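Local coordinates for hypothetical protein aq_1665 (Aquifex aeolicus, PDB 1XM7) that is of unknown function but belongs to the calcineurin-like phosphoesterase family and is probably a hydrolase, at residues L47-D52 against K74-G79. Numbering follows the deposited sequence.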
ATOM      1  N   LEU A  47       5.648  -6.861  -6.115  1.00 26.64           N
ATOM      2  CA  LEU A  47       5.221  -5.615  -5.486  1.00 24.39           C
ATOM      3  C   LEU A  47       3.763  -5.657  -5.045  1.00 22.95           C
ATOM      4  O   LEU A  47       2.861  -5.935  -5.840  1.00 23.96           O
ATOM      5  CB  LEU A  47       5.420  -4.451  -6.460  1.00 24.17           C
ATOM      6  CG  LEU A  47       4.911  -3.058  -6.069  1.00 24.94           C
ATOM      7  CD1 LEU A  47       5.657  -2.531  -4.849  1.00 23.81           C
ATOM      8  CD2 LEU A  47       5.102  -2.116  -7.248  1.00 25.21           C
ATOM      9  N   TYR A  48       3.537  -5.383  -3.769  1.00 22.43           N
ATOM     10  CA  TYR A  48       2.183  -5.353  -3.232  1.00 23.98           C
ATOM     11  C   TYR A  48       1.697  -3.906  -3.093  1.00 24.16           C
ATOM     12  O   TYR A  48       2.329  -3.087  -2.417  1.00 23.33           O
ATOM     13  CB  TYR A  48       2.122  -6.042  -1.857  1.00 26.37           C
ATOM     14  CG  TYR A  48       2.342  -7.542  -1.901  1.00 26.65           C
ATOM     15  CD1 TYR A  48       3.632  -8.084  -1.913  1.00 28.01           C
ATOM     16  CD2 TYR A  48       1.259  -8.418  -1.989  1.00 26.40           C
ATOM     17  CE1 TYR A  48       3.835  -9.469  -2.018  1.00 28.07           C
ATOM     18  CE2 TYR A  48       1.448  -9.798  -2.096  1.00 27.97           C
ATOM     19  CZ  TYR A  48       2.736 -10.317  -2.110  1.00 28.57           C
ATOM     20  OH  TYR A  48       2.914 -11.680  -2.214  1.00 29.54           O
ATOM     21  N   HIS A  49       0.587  -3.593  -3.759  1.00 23.64           N
ATOM     22  CA  HIS A  49      -0.008  -2.264  -3.682  1.00 24.37           C
ATOM     23  C   HIS A  49      -1.206  -2.452  -2.761  1.00 24.30           C
ATOM     24  O   HIS A  49      -2.150  -3.163  -3.091  1.00 23.86           O
ATOM     25  CB  HIS A  49      -0.471  -1.793  -5.054  1.00 24.57           C
ATOM     26  CG  HIS A  49      -0.793  -0.335  -5.105  1.00 24.84           C
ATOM     27  ND1 HIS A  49      -1.689   0.258  -4.240  1.00 25.83           N
ATOM     28  CD2 HIS A  49      -0.328   0.653  -5.905  1.00 23.55           C
ATOM     29  CE1 HIS A  49      -1.763   1.550  -4.508  1.00 24.98           C
ATOM     30  NE2 HIS A  49      -0.948   1.814  -5.513  1.00 24.99           N
ATOM     31  N   LEU A  50      -1.170  -1.817  -1.598  1.00 25.92           N
ATOM     32  CA  LEU A  50      -2.237  -2.002  -0.627  1.00 25.76           C
ATOM     33  C   LEU A  50      -3.358  -0.966  -0.600  1.00 25.92           C
ATOM     34  O   LEU A  50      -3.891  -0.665   0.462  1.00 26.95           O
ATOM     35  CB  LEU A  50      -1.614  -2.162   0.768  1.00 25.74           C
ATOM     36  CG  LEU A  50      -0.411  -3.132   0.814  1.00 25.63           C
ATOM     37  CD1 LEU A  50       0.062  -3.284   2.238  1.00 24.54           C
ATOM     38  CD2 LEU A  50      -0.782  -4.491   0.248  1.00 22.61           C
ATOM     39  N   GLY A  51      -3.722  -0.412  -1.753  1.00 25.69           N
ATOM     40  CA  GLY A  51      -4.827   0.527  -1.753  1.00 25.38           C
ATOM     41  C   GLY A  51      -4.683   1.913  -2.347  1.00 23.96           C
ATOM     42  O   GLY A  51      -3.655   2.569  -2.195  1.00 24.48           O
ATOM     43  N   ASP A  52      -5.764   2.350  -2.997  1.00 22.66           N
ATOM     44  CA  ASP A  52      -5.866   3.652  -3.644  1.00 22.86           C
ATOM     45  C   ASP A  52      -4.729   3.891  -4.633  1.00 22.40           C
ATOM     46  O   ASP A  52      -3.881   4.762  -4.466  1.00 22.19           O
ATOM     47  CB  ASP A  52      -5.963   4.746  -2.580  1.00 22.63           C
ATOM     48  CG  ASP A  52      -7.285   4.681  -1.815  1.00 21.45           C
ATOM     49  OD1 ASP A  52      -7.493   5.463  -0.867  1.00 19.37           O
ATOM     50  OD2 ASP A  52      -8.129   3.836  -2.178  1.00 22.24           O
ATOM     51  N   LYS A  74       2.935  -7.913  -9.916  1.00 32.77           N
ATOM     52  CA  LYS A  74       2.207  -6.859  -9.218  1.00 32.02           C
ATOM     53  C   LYS A  74       0.834  -7.332  -8.772  1.00 30.78           C
ATOM     54  O   LYS A  74       0.035  -7.796  -9.579  1.00 30.46           O
ATOM     55  CB  LYS A  74       2.068  -5.635 -10.129  1.00 33.55           C
ATOM     56  CG  LYS A  74       3.416  -5.077 -10.550  1.00 36.67           C
ATOM     57  CD  LYS A  74       3.313  -4.003 -11.619  1.00 37.82           C
ATOM     58  CE  LYS A  74       4.703  -3.588 -12.107  1.00 36.87           C
ATOM     59  NZ  LYS A  74       5.351  -4.695 -12.855  1.00 35.65           N
ATOM     60  N   ILE A  75       0.565  -7.234  -7.476  1.00 29.94           N
ATOM     61  CA  ILE A  75      -0.734  -7.645  -6.971  1.00 30.69           C
ATOM     62  C   ILE A  75      -1.304  -6.476  -6.172  1.00 29.79           C
ATOM     63  O   ILE A  75      -0.552  -5.705  -5.575  1.00 30.27           O
ATOM     64  CB  ILE A  75      -0.628  -8.947  -6.105  1.00 31.59           C
ATOM     65  CG1 ILE A  75      -0.600  -8.614  -4.625  1.00 32.70           C
ATOM     66  CG2 ILE A  75       0.627  -9.731  -6.461  1.00 33.62           C
ATOM     67  CD1 ILE A  75      -1.966  -8.496  -4.027  1.00 36.06           C
ATOM     68  N   LEU A  76      -2.627  -6.336  -6.182  1.00 28.53           N
ATOM     69  CA  LEU A  76      -3.291  -5.242  -5.474  1.00 27.15           C
ATOM     70  C   LEU A  76      -4.280  -5.708  -4.410  1.00 26.83           C
ATOM     71  O   LEU A  76      -4.948  -6.738  -4.569  1.00 27.21           O
ATOM     72  CB  LEU A  76      -4.043  -4.337  -6.470  1.00 26.05           C
ATOM     73  CG  LEU A  76      -5.143  -3.403  -5.913  1.00 26.88           C
ATOM     74  CD1 LEU A  76      -4.510  -2.250  -5.148  1.00 28.33           C
ATOM     75  CD2 LEU A  76      -6.005  -2.850  -7.044  1.00 23.47           C
ATOM     76  N   VAL A  77      -4.347  -4.942  -3.321  1.00 25.01           N
ATOM     77  CA  VAL A  77      -5.295  -5.180  -2.243  1.00 23.33           C
ATOM     78  C   VAL A  77      -6.065  -3.868  -2.270  1.00 22.85           C
ATOM     79  O   VAL A  77      -5.540  -2.809  -1.905  1.00 21.87           O
ATOM     80  CB  VAL A  77      -4.616  -5.359  -0.869  1.00 25.26           C
ATOM     81  CG1 VAL A  77      -5.667  -5.721   0.182  1.00 24.20           C
ATOM     82  CG2 VAL A  77      -3.555  -6.453  -0.948  1.00 25.21           C
ATOM     83  N   MET A  78      -7.302  -3.950  -2.738  1.00 21.83           N
ATOM     84  CA  MET A  78      -8.180  -2.805  -2.899  1.00 20.47           C
ATOM     85  C   MET A  78      -8.463  -1.891  -1.722  1.00 21.93           C
ATOM     86  O   MET A  78      -8.774  -2.334  -0.621  1.00 22.06           O
ATOM     87  CB  MET A  78      -9.498  -3.285  -3.495  1.00 17.52           C
ATOM     88  CG  MET A  78      -9.305  -3.964  -4.842  1.00 16.63           C
ATOM     89  SD  MET A  78     -10.790  -4.571  -5.563  1.00 13.74           S
ATOM     90  CE  MET A  78     -11.392  -3.121  -6.249  1.00 17.68           C
ATOM     91  N   GLY A  79      -8.353  -0.596  -2.000  1.00 23.25           N
ATOM     92  CA  GLY A  79      -8.629   0.443  -1.024  1.00 25.98           C
ATOM     93  C   GLY A  79     -10.009   1.030  -1.318  1.00 27.13           C
ATOM     94  O   GLY A  79     -10.674   0.614  -2.268  1.00 26.94           O
TER
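Leu-47 O accepts Ile-75 N at 3.1 Å, the first of three bonds joining parallel strands 46-49 and 73-77, a compact example of how neighbouring strands of a beta-alpha-beta unit satisfy their buried backbone polar groups. Ile-75 O accepts His-49 N at 3.0 Å. Val-77 N then closes on His-49 O at 2.8 Å, with 162° at the hydrogen. Ile-75 thus spends both its backbone groups on Leu-47 and His-49, while Tyr-48 turns its own to Tyr-5 and Ile-7 of the strand on its far side.

Past the strand ends, side chains join in. CG anti to the backbone N (chi1 -167°) and the ring turned about chi2 (-55°) place His-49 ND1 by Gly-51 N, which donates in the ring plane at 3.3 Å; NE2 is taken by Thr-10. Leu-50 O bonds His-113 ND1. Asp-82 OD1 receives both Asp-52 N and Gly-79 N, tying the two loops together, and Asp-52 OD2 accepts from His-81 N.

Apolar contacts cover one face of the pair. CG1 of Ile-75 lies 3.2 Å from Tyr-48 CD2, and the phenol meets Phe-6 with nearly parallel planes; an alanine in place of Tyr-48 removes the ring, which would probably open a gap beside Ile-75 CG1 and leave Phe-6 without the ring it meets. Nearer the loops, Leu-50 CD2 rests 3.6 Å from Val-77 CG2, the branches running alongside each other. On the other face Leu-76 CD1 sits beside His-49.

The chemistry implies a division of labour: main-chain bonds set the strand pairing, and histidine and aspartate side chains fix the loops at its C-terminal end, where Gly-51-Asp-52 and Gly-79 are consistent with the GD and GNH motifs of metallophosphoesterase active sites.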